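PDB 4JJA: conserved hypothetical exported protein, which is of uncertain function but probably acts as a peptidoglycan beta-N-acetylmuramidase of the NamZ type, releasing N-acetylmuramic acid from peptidoglycan. Local coordinates for residues Asn204-His207 with Gln208-Tyr211; Pro268-Pro272 with Gly273-Pro277; Asn291-Asp294 with Glu295-Trp298. All blocks are in the same frame, centred on the assembly; numbering follows the deposited sequence. Where two conformers were deposited one is given.

Contact 1: Asn204-His207 with Gln208-Tyr211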
ATOM      1  N   ASN A 204     -17.563  -7.406 -10.564  1.00 13.88           N
ATOM      2  CA  ASN A 204     -18.245  -6.124 -10.330  1.00 13.78           C
ATOM      3  C   ASN A 204     -17.269  -5.060  -9.892  1.00 12.69           C
ATOM      4  O   ASN A 204     -17.518  -4.296  -8.973  1.00 14.01           O
ATOM      5  CB  ASN A 204     -19.384  -6.292  -9.327  1.00 15.30           C
ATOM      6  CG  ASN A 204     -20.360  -7.377  -9.729  1.00 18.69           C
ATOM      7  OD1 ASN A 204     -20.636  -7.589 -10.937  1.00 21.92           O
ATOM      8  ND2 ASN A 204     -20.875  -8.082  -8.726  1.00 21.52           N
ATOM      9  N   TYR A 205     -16.145  -5.024 -10.593  1.00 11.73           N
ATOM     10  CA  TYR A 205     -15.052  -4.089 -10.245  1.00 10.43           C
ATOM     11  C   TYR A 205     -14.408  -3.515 -11.495  1.00 10.11           C
ATOM     12  O   TYR A 205     -14.020  -4.248 -12.404  1.00 11.06           O
ATOM     13  CB  TYR A 205     -13.968  -4.833  -9.423  1.00  9.94           C
ATOM     14  CG  TYR A 205     -12.845  -3.931  -8.968  1.00  9.72           C
ATOM     15  CD1 TYR A 205     -13.059  -2.883  -8.092  1.00 10.33           C
ATOM     16  CD2 TYR A 205     -11.543  -4.141  -9.407  1.00 10.89           C
ATOM     17  CE1 TYR A 205     -12.007  -2.044  -7.754  1.00 10.71           C
ATOM     18  CE2 TYR A 205     -10.480  -3.301  -9.037  1.00 11.52           C
ATOM     19  CZ  TYR A 205     -10.717  -2.280  -8.174  1.00 10.35           C
ATOM     20  OH  TYR A 205      -9.659  -1.434  -7.818  1.00 11.83           O
ATOM     21  N   THR A 206     -14.331  -2.175 -11.542  1.00 10.10           N
ATOM     22  CA  THR A 206     -13.611  -1.447 -12.564  1.00  9.57           C
ATOM     23  C   THR A 206     -12.633  -0.523 -11.857  1.00  9.04           C
ATOM     24  O   THR A 206     -12.711  -0.301 -10.640  1.00  9.59           O
ATOM     25  CB  THR A 206     -14.549  -0.573 -13.425  1.00 10.74           C
ATOM     26  OG1 THR A 206     -15.011   0.500 -12.619  1.00 11.31           O
ATOM     27  CG2 THR A 206     -15.721  -1.420 -13.981  1.00 12.03           C
ATOM     28  N   HIS A 207     -11.777   0.122 -12.644  0.50  8.89           N
ATOM     29  CA  HIS A 207     -10.907   1.211 -12.143  0.50  9.38           C
ATOM     30  C   HIS A 207     -11.598   2.564 -11.943  0.50  9.50           C
ATOM     31  O   HIS A 207     -10.946   3.619 -11.795  0.50  9.34           O
ATOM     32  CB  HIS A 207      -9.661   1.331 -12.998  0.50  9.10           C
ATOM     33  CG  HIS A 207      -8.709   0.204 -12.800  0.50  8.76           C
ATOM     34  ND1 HIS A 207      -7.810   0.176 -11.752  0.50  8.26           N
ATOM     35  CD2 HIS A 207      -8.535  -0.952 -13.483  0.50  8.33           C
ATOM     36  CE1 HIS A 207      -7.107  -0.944 -11.817  0.50  6.44           C
ATOM     37  NE2 HIS A 207      -7.532  -1.653 -12.850  0.50  6.13           N
ATOM     38  N   GLN A 208     -12.916   2.537 -11.928  1.00  9.80           N
ATOM     39  CA  GLN A 208     -13.709   3.617 -11.295  1.00 10.28           C
ATOM     40  C   GLN A 208     -14.432   3.248 -10.038  1.00 10.62           C
ATOM     41  O   GLN A 208     -14.928   4.150  -9.348  1.00 12.75           O
ATOM     42  CB  GLN A 208     -14.731   4.157 -12.304  1.00 11.33           C
ATOM     43  CG  GLN A 208     -14.104   4.970 -13.381  1.00 12.07           C
ATOM     44  CD  GLN A 208     -15.141   5.561 -14.336  1.00 13.13           C
ATOM     45  OE1 GLN A 208     -15.855   6.487 -13.964  1.00 16.10           O
ATOM     46  NE2 GLN A 208     -15.237   5.019 -15.528  1.00 13.56           N
ATOM     47  N   THR A 209     -14.484   1.948  -9.703  1.00 10.10           N
ATOM     48  CA  THR A 209     -15.184   1.536  -8.531  1.00  9.69           C
ATOM     49  C   THR A 209     -14.455   2.087  -7.307  1.00  9.95           C
ATOM     50  O   THR A 209     -13.237   1.942  -7.208  1.00 10.94           O
ATOM     51  CB  THR A 209     -15.203   0.025  -8.421  1.00 10.57           C
ATOM     52  OG1 THR A 209     -15.770  -0.536  -9.595  1.00 11.50           O
ATOM     53  CG2 THR A 209     -15.949  -0.483  -7.158  1.00 12.75           C
HETATM   54  N   MSE A 210     -15.186   2.617  -6.343  1.00  9.79           N
HETATM   55  CA  MSE A 210     -14.663   3.163  -5.101  1.00  9.43           C
HETATM   56  C   MSE A 210     -14.950   2.215  -3.971  1.00 10.04           C
HETATM   57  O   MSE A 210     -15.856   2.438  -3.162  1.00 12.19           O
HETATM   58  CB  MSE A 210     -15.251   4.549  -4.828  1.00 10.05           C
HETATM   59  CG  MSE A 210     -15.077   5.495  -6.015  1.00 11.67           C
HETATM   60 SE   MSE A 210     -13.263   5.743  -6.663  0.75 10.93          SE
HETATM   61  CE  MSE A 210     -12.482   6.497  -5.055  1.00 14.69           C
ATOM     62  N   TYR A 211     -14.189   1.129  -3.908  1.00  8.59           N
ATOM     63  CA  TYR A 211     -14.339   0.138  -2.872  1.00  8.54           C
ATOM     64  C   TYR A 211     -13.899   0.669  -1.551  1.00  8.32           C
ATOM     65  O   TYR A 211     -12.828   1.265  -1.448  1.00  9.38           O
ATOM     66  CB  TYR A 211     -13.560  -1.097  -3.230  1.00  9.07           C
ATOM     67  CG  TYR A 211     -13.601  -2.219  -2.213  1.00  8.18           C
ATOM     68  CD1 TYR A 211     -14.671  -3.097  -2.120  1.00  9.71           C
ATOM     69  CD2 TYR A 211     -12.516  -2.459  -1.376  1.00  8.19           C
ATOM     70  CE1 TYR A 211     -14.642  -4.143  -1.235  1.00 11.18           C
ATOM     71  CE2 TYR A 211     -12.473  -3.511  -0.511  1.00  8.90           C
ATOM     72  CZ  TYR A 211     -13.545  -4.378  -0.460  1.00 10.46           C
ATOM     73  OH  TYR A 211     -13.456  -5.433   0.445  1.00 12.04           O
TER
HETATM   74  O   HOH W   1     -10.421   1.107  -8.396  1.00 13.57           O
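The first torsions of T206 and T209 turn both hydroxyls into the bend between them. In T206, OG1 lies between the backbone N and the carbonyl carbon (chi1 70°), which brings it to Q208 N; in T209, OG1 falls beside its own backbone N (chi1 -56°) and reaches back toward the start of the turn. The two hydroxyls brace a type I beta turn from T206 to T209, closed by T209 N donating to T206 O at 3.0 Å. T206 OG1 accepts from Q208 N at 3.0 Å, which makes an ST turn. T209 OG1 accepts from T206 N at 2.9 Å in a nearly straight bond, the N-H...O angle being 174°. Each threonine thus uses its hydroxyl to take up a backbone N-H of the bend, and the two side chains cross at about a right angle. Beside them, the Y205 ring approaches T209 at a slant, with CD1 3.6 Å from T209 CB, and the methyl carbon of T209 lies a little farther from the same ring atom. A water hydrogen-bonded to Y205 OH, 2.7 Å from that phenol oxygen, also donates to T209 O and spans the two segments; Y205 OH is hydrogen-bonded to N144 N as well. Both imidazole nitrogens of H207 have partners away from the turn, G147 O at ND1 and E178 OE2 at NE2, while Y368 meets the Y205 ring edge-to-face and the H207 backbone is hydrogen-bonded to Q369, which brings the end of the chain against the turn. The whole bend lies in the loop that leaves 197-200, an outermost strand of the six-stranded parallel sheet, and runs on to helix 224-233, with E178 of helix 176-185 beside it.

Contact 2: Pro268-Pro272 with Gly273-Pro277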
ATOM      1  N   PRO A 268      -0.325  15.010  19.704  1.00 10.22           N
ATOM      2  CA  PRO A 268      -0.110  13.575  19.648  1.00 10.47           C
ATOM      3  C   PRO A 268       0.118  12.969  21.047  1.00  9.99           C
ATOM      4  O   PRO A 268       0.882  13.514  21.865  1.00 11.03           O
ATOM      5  CB  PRO A 268       1.129  13.441  18.739  1.00 10.14           C
ATOM      6  CG  PRO A 268       1.088  14.707  17.921  1.00 10.33           C
ATOM      7  CD  PRO A 268       0.661  15.745  18.904  1.00  9.65           C
ATOM      8  N   ARG A 269      -0.497  11.820  21.329  1.00  9.31           N
ATOM      9  CA  ARG A 269      -0.360  11.096  22.580  1.00  9.59           C
ATOM     10  C   ARG A 269       0.186   9.712  22.330  1.00  9.71           C
ATOM     11  O   ARG A 269       0.094   9.170  21.221  1.00 11.19           O
ATOM     12  CB  ARG A 269      -1.706  11.016  23.282  1.00  9.21           C
ATOM     13  CG  ARG A 269      -2.270  12.348  23.602  1.00 10.33           C
ATOM     14  CD  ARG A 269      -1.380  13.214  24.498  1.00  9.41           C
ATOM     15  NE  ARG A 269      -2.057  14.425  24.902  1.00  9.93           N
ATOM     16  CZ  ARG A 269      -1.502  15.390  25.614  1.00 10.87           C
ATOM     17  NH1 ARG A 269      -0.249  15.284  26.014  1.00 11.64           N
ATOM     18  NH2 ARG A 269      -2.189  16.473  25.931  1.00 11.27           N
ATOM     19  N   SER A 270       0.730   9.112  23.387  1.00 11.07           N
ATOM     20  CA  SER A 270       1.341   7.805  23.275  1.00 11.76           C
ATOM     21  C   SER A 270       0.264   6.746  23.452  1.00 11.25           C
ATOM     22  O   SER A 270      -0.212   6.552  24.544  1.00 12.45           O
ATOM     23  CB  SER A 270       2.399   7.644  24.396  1.00 13.44           C
ATOM     24  OG  SER A 270       3.000   6.384  24.291  1.00 15.95           O
ATOM     25  N   ILE A 271      -0.161   6.148  22.353  1.00 10.86           N
ATOM     26  CA  ILE A 271      -1.308   5.246  22.308  1.00 10.87           C
ATOM     27  C   ILE A 271      -0.899   3.995  21.588  1.00 11.31           C
ATOM     28  O   ILE A 271       0.075   3.981  20.835  1.00 12.14           O
ATOM     29  CB  ILE A 271      -2.528   5.926  21.652  1.00 10.84           C
ATOM     30  CG1 ILE A 271      -2.250   6.406  20.210  1.00 11.00           C
ATOM     31  CG2 ILE A 271      -3.051   7.095  22.526  1.00 13.19           C
ATOM     32  CD1 ILE A 271      -3.390   7.174  19.529  1.00 12.63           C
ATOM     33  N   PRO A 272      -1.621   2.892  21.767  1.00 11.37           N
ATOM     34  CA  PRO A 272      -1.188   1.635  21.125  1.00 11.70           C
ATOM     35  C   PRO A 272      -1.168   1.770  19.607  1.00 12.18           C
ATOM     36  O   PRO A 272      -2.126   2.229  19.008  1.00 13.42           O
ATOM     37  CB  PRO A 272      -2.252   0.626  21.569  1.00 12.24           C
ATOM     38  CG  PRO A 272      -2.698   1.198  22.882  1.00 11.67           C
ATOM     39  CD  PRO A 272      -2.785   2.701  22.642  1.00 12.34           C
ATOM     40  N   GLY A 273      -0.079   1.348  18.984  1.00 12.72           N
ATOM     41  CA  GLY A 273       0.175   1.522  17.558  1.00 13.21           C
ATOM     42  C   GLY A 273       0.635   2.904  17.124  1.00 13.16           C
ATOM     43  O   GLY A 273       0.840   3.158  15.928  1.00 14.87           O
ATOM     44  N   ALA A 274       0.783   3.790  18.098  1.00 13.36           N
ATOM     45  CA  ALA A 274       1.411   5.101  17.906  1.00 14.27           C
ATOM     46  C   ALA A 274       2.056   5.498  19.249  1.00 14.88           C
ATOM     47  O   ALA A 274       1.686   6.500  19.870  1.00 15.27           O
ATOM     48  CB  ALA A 274       0.405   6.153  17.401  1.00 14.69           C
ATOM     49  N   LYS A 275       2.962   4.647  19.737  1.00 16.04           N
ATOM     50  CA  LYS A 275       3.539   4.783  21.079  0.50 17.09           C
ATOM     51  C   LYS A 275       4.566   5.922  21.199  1.00 17.59           C
ATOM     52  O   LYS A 275       4.663   6.590  22.222  1.00 18.25           O
ATOM     53  CB  LYS A 275       4.208   3.456  21.456  0.50 17.83           C
ATOM     54  CG  LYS A 275       4.752   3.363  22.878  0.50 20.15           C
ATOM     55  CD  LYS A 275       5.463   2.035  23.124  0.50 22.33           C
ATOM     56  CE  LYS A 275       6.156   2.036  24.493  0.50 23.72           C
ATOM     57  NZ  LYS A 275       6.694   0.704  24.867  0.50 25.66           N
ATOM     58  N   ASN A 276       5.353   6.103  20.172  1.00 17.87           N
ATOM     59  CA  ASN A 276       6.425   7.075  20.247  0.80 18.20           C
ATOM     60  C   ASN A 276       6.244   7.952  18.970  1.00 19.28           C
ATOM     61  O   ASN A 276       7.176   8.022  18.138  1.00 21.89           O
ATOM     62  CB  ASN A 276       7.864   6.367  20.403  0.80 18.31           C
ATOM     63  CG  ASN A 276       8.041   5.361  21.678  0.80 19.22           C
ATOM     64  OD1 ASN A 276       7.584   5.654  22.816  0.80 23.89           O
ATOM     65  ND2 ASN A 276       8.760   4.214  21.493  0.80 18.00           N
ATOM     66  N   PRO A 277       5.044   8.619  18.784  1.00 17.82           N
ATOM     67  CA  PRO A 277       4.723   9.306  17.569  1.00 17.12           C
ATOM     68  C   PRO A 277       5.511  10.619  17.416  1.00 16.06           C
ATOM     69  O   PRO A 277       5.993  11.167  18.409  1.00 16.19           O
ATOM     70  CB  PRO A 277       3.198   9.590  17.687  1.00 17.49           C
ATOM     71  CG  PRO A 277       3.002   9.806  19.144  1.00 17.39           C
ATOM     72  CD  PRO A 277       3.930   8.782  19.767  1.00 17.65           C
TER
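Two proline rings, P268 and P277, meet at their margins, CB of P268 lying 4.1 Å from CG of P277, with no stacking of one ring over the other. The same CG of P277 also rests 3.6 Å from R269 O, so this ring carbon touches both a neighbouring ring and a backbone carbonyl. Farther along, the chain reverses in a type II beta turn closed by a single antiparallel bridge: the turn runs from I271 to A274 and has P272 and G273 at its corners. The positive phi of G273 (78°) is a conformation that glycine adopts readily, and the proline ring restrains phi at the preceding corner. I271 and A274 form the antiparallel hydrogen-bonded pair, with A274 N donating to I271 O at 2.8 Å and I271 N to A274 O at 3.1 Å. On one side of this pair the CG1 branch of I271 packs 3.9 Å from CB of A274, an apolar touch next to the bridge.

The turn lies in the loop between strands 265-266 and 284-288. Backbone hydrogen bonds join P268 with N281, farther along the same loop, and R269 with G246, and N281 also takes the guanidinium of R269 through NH1. Outside the bridge, S270 links to K275 through its hydroxyl. This group is swung away from its own backbone N (chi1 -180°), and S270 OG donates to K275 O at 2.7 Å, in the carbonyl plane and on a lone pair.

Contact 3: Asn291-Asp294 with Glu295-Trp298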
ATOM      1  N   ASN A 291     -12.795  16.904   7.402  1.00 15.84           N
ATOM      2  CA  ASN A 291     -14.138  17.230   6.912  1.00 17.43           C
ATOM      3  C   ASN A 291     -14.194  17.518   5.409  1.00 16.65           C
ATOM      4  O   ASN A 291     -15.233  17.882   4.860  1.00 17.96           O
ATOM      5  CB  ASN A 291     -14.750  18.399   7.723  1.00 19.25           C
ATOM      6  CG  ASN A 291     -14.837  18.092   9.215  1.00 24.36           C
ATOM      7  OD1 ASN A 291     -14.332  18.863  10.047  1.00 32.66           O
ATOM      8  ND2 ASN A 291     -15.380  16.930   9.556  1.00 27.47           N
ATOM      9  N   LEU A 292     -13.087  17.364   4.692  1.00 14.82           N
ATOM     10  CA  LEU A 292     -13.117  17.391   3.232  1.00 15.07           C
ATOM     11  C   LEU A 292     -14.033  16.247   2.781  1.00 16.65           C
ATOM     12  O   LEU A 292     -14.030  15.155   3.372  1.00 18.23           O
ATOM     13  CB  LEU A 292     -11.740  17.174   2.628  1.00 15.99           C
ATOM     14  CG  LEU A 292     -10.743  18.302   2.770  1.00 16.54           C
ATOM     15  CD1 LEU A 292      -9.388  17.847   2.185  1.00 18.56           C
ATOM     16  CD2 LEU A 292     -11.181  19.602   2.099  1.00 22.40           C
ATOM     17  N   SER A 293     -14.836  16.509   1.761  1.00 17.59           N
ATOM     18  CA  SER A 293     -15.572  15.424   1.164  1.00 17.23           C
ATOM     19  C   SER A 293     -14.661  14.465   0.431  1.00 15.77           C
ATOM     20  O   SER A 293     -13.596  14.838  -0.057  1.00 16.92           O
ATOM     21  CB  SER A 293     -16.610  15.943   0.165  1.00 18.23           C
ATOM     22  OG  SER A 293     -16.027  16.566  -0.977  1.00 20.43           O
ATOM     23  N   ASP A 294     -15.087  13.209   0.407  1.00 16.82           N
ATOM     24  CA  ASP A 294     -14.384  12.227  -0.441  1.00 17.27           C
ATOM     25  C   ASP A 294     -14.232  12.780  -1.868  1.00 16.86           C
ATOM     26  O   ASP A 294     -13.133  12.715  -2.466  1.00 17.08           O
ATOM     27  CB  ASP A 294     -15.131  10.888  -0.469  1.00 18.25           C
ATOM     28  CG  ASP A 294     -15.069  10.082   0.840  1.00 18.84           C
ATOM     29  OD1 ASP A 294     -14.388  10.435   1.819  1.00 21.01           O
ATOM     30  OD2 ASP A 294     -15.789   9.017   0.908  1.00 20.32           O
ATOM     31  N   GLU A 295     -15.301  13.340  -2.467  0.50 17.89           N
ATOM     32  CA  GLU A 295     -15.245  13.898  -3.848  0.50 18.01           C
ATOM     33  C   GLU A 295     -14.191  14.951  -4.090  0.50 17.54           C
ATOM     34  O   GLU A 295     -13.501  14.942  -5.100  0.50 17.60           O
ATOM     35  CB  GLU A 295     -16.596  14.514  -4.308  0.50 18.96           C
ATOM     36  CG  GLU A 295     -17.648  13.477  -4.687  0.50 20.13           C
ATOM     37  CD  GLU A 295     -18.513  13.122  -3.492  0.50 24.80           C
ATOM     38  OE1 GLU A 295     -18.160  13.533  -2.354  0.50 28.01           O
ATOM     39  OE2 GLU A 295     -19.533  12.448  -3.676  0.50 27.00           O
ATOM     40  N   GLU A 296     -14.056  15.882  -3.160  1.00 17.65           N
ATOM     41  CA  GLU A 296     -13.046  16.921  -3.372  1.00 18.62           C
ATOM     42  C   GLU A 296     -11.605  16.373  -3.219  1.00 15.98           C
ATOM     43  O   GLU A 296     -10.724  16.834  -3.944  1.00 16.85           O
ATOM     44  CB  GLU A 296     -13.238  18.151  -2.545  1.00 20.70           C
ATOM     45  CG  GLU A 296     -13.012  18.062  -1.119  1.00 24.12           C
ATOM     46  CD  GLU A 296     -13.471  19.376  -0.439  1.00 30.65           C
ATOM     47  OE1 GLU A 296     -12.921  20.440  -0.859  1.00 36.06           O
ATOM     48  OE2 GLU A 296     -14.381  19.319   0.463  1.00 33.45           O
ATOM     49  N   ILE A 297     -11.431  15.330  -2.405  1.00 14.52           N
ATOM     50  CA  ILE A 297     -10.096  14.654  -2.305  1.00 13.16           C
ATOM     51  C   ILE A 297      -9.839  13.999  -3.683  1.00 12.72           C
ATOM     52  O   ILE A 297      -8.740  14.120  -4.246  1.00 12.63           O
ATOM     53  CB  ILE A 297     -10.059  13.704  -1.129  1.00 12.90           C
ATOM     54  CG1 ILE A 297     -10.259  14.459   0.214  1.00 13.49           C
ATOM     55  CG2 ILE A 297      -8.769  12.889  -1.163  1.00 11.64           C
ATOM     56  CD1 ILE A 297     -10.581  13.617   1.432  1.00 15.78           C
ATOM     57  N   TRP A 298     -10.836  13.282  -4.227  1.00 12.38           N
ATOM     58  CA  TRP A 298     -10.660  12.581  -5.523  1.00 12.64           C
ATOM     59  C   TRP A 298     -10.339  13.547  -6.635  1.00 13.86           C
ATOM     60  O   TRP A 298      -9.530  13.271  -7.507  1.00 14.53           O
ATOM     61  CB  TRP A 298     -11.911  11.746  -5.888  1.00 13.69           C
ATOM     62  CG  TRP A 298     -12.308  10.752  -4.860  1.00 12.45           C
ATOM     63  CD1 TRP A 298     -11.529  10.184  -3.898  1.00 12.28           C
ATOM     64  CD2 TRP A 298     -13.622  10.236  -4.673  1.00 13.36           C
ATOM     65  NE1 TRP A 298     -12.284   9.360  -3.124  1.00 12.30           N
ATOM     66  CE2 TRP A 298     -13.571   9.342  -3.597  1.00 12.58           C
ATOM     67  CE3 TRP A 298     -14.827  10.385  -5.383  1.00 15.73           C
ATOM     68  CZ2 TRP A 298     -14.678   8.633  -3.151  1.00 13.27           C
ATOM     69  CZ3 TRP A 298     -15.939   9.704  -4.908  1.00 15.53           C
ATOM     70  CH2 TRP A 298     -15.862   8.834  -3.811  1.00 14.46           C
TER
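L292 and I297 form the close-packed side of this helix start. Their side chains cross at about a right angle, CB of L292 3.9 Å from CG1 of I297, and I297 packs in turn on K225, Y228 and L229 of helix 224-233. The CD2 methyl of L292 lies 3.4 Å from CD of E296, so the leucine is flanked by an aliphatic and an acidic side chain. W298 completes the compact part: D294 O sits 3.1 Å above one face of its indole, toward the rim, and also accepts from W298 N at 2.9 Å. The aliphatic CB of D294 meets CZ2 of the same ring at 3.5 Å. Y228 and H148 meet W298 edge-to-face. The carboxylate of D294 turns away from the indole to salt bridges with K225 and R212.

E295 represents the loose side: it is exposed, and its chain bends at the second torsion. Between the two extremes lies the polar exchange of S293 and E296. With E296 CG placed between the backbone N and the carbonyl carbon (chi1 70°) and the chain then extended, its carboxylate doubles back past the start of the helix. E296 OE2 accepts from S293 N at 3.1 Å on the anti side, while S293 OG accepts from E296 N at 3.0 Å. Two N-H groups at the helix start are thereby satisfied, and the negative carboxylate there is probably favoured by the helix dipole. Together these pairs make a capping box, with S293 as the N-cap, and L292 with I297 supplies the hydrophobic staple that often accompanies it.

How the contacts relate
From the N terminus, contact 1 comes first, bending the loop that follows strand 197-200 of the parallel sheet before the chain enters helix 224-233. Contact 2 then reverses the loop between strands 265-266 and 284-288 of the small antiparallel sheet, and contact 3 starts helix 294-300 soon after that last strand. The three follow in series; none nests in or crosses another. Contact 2 stands apart, its nearest atoms about 17 Å from contact 3 and about 22 Å from contact 1. Contacts 1 and 3 do touch: the methyl carbon CE of selenomethionine M210 packs 3.4 Å from CE2 of W298, so the loop after strand 197-200 packs against helix 294-300.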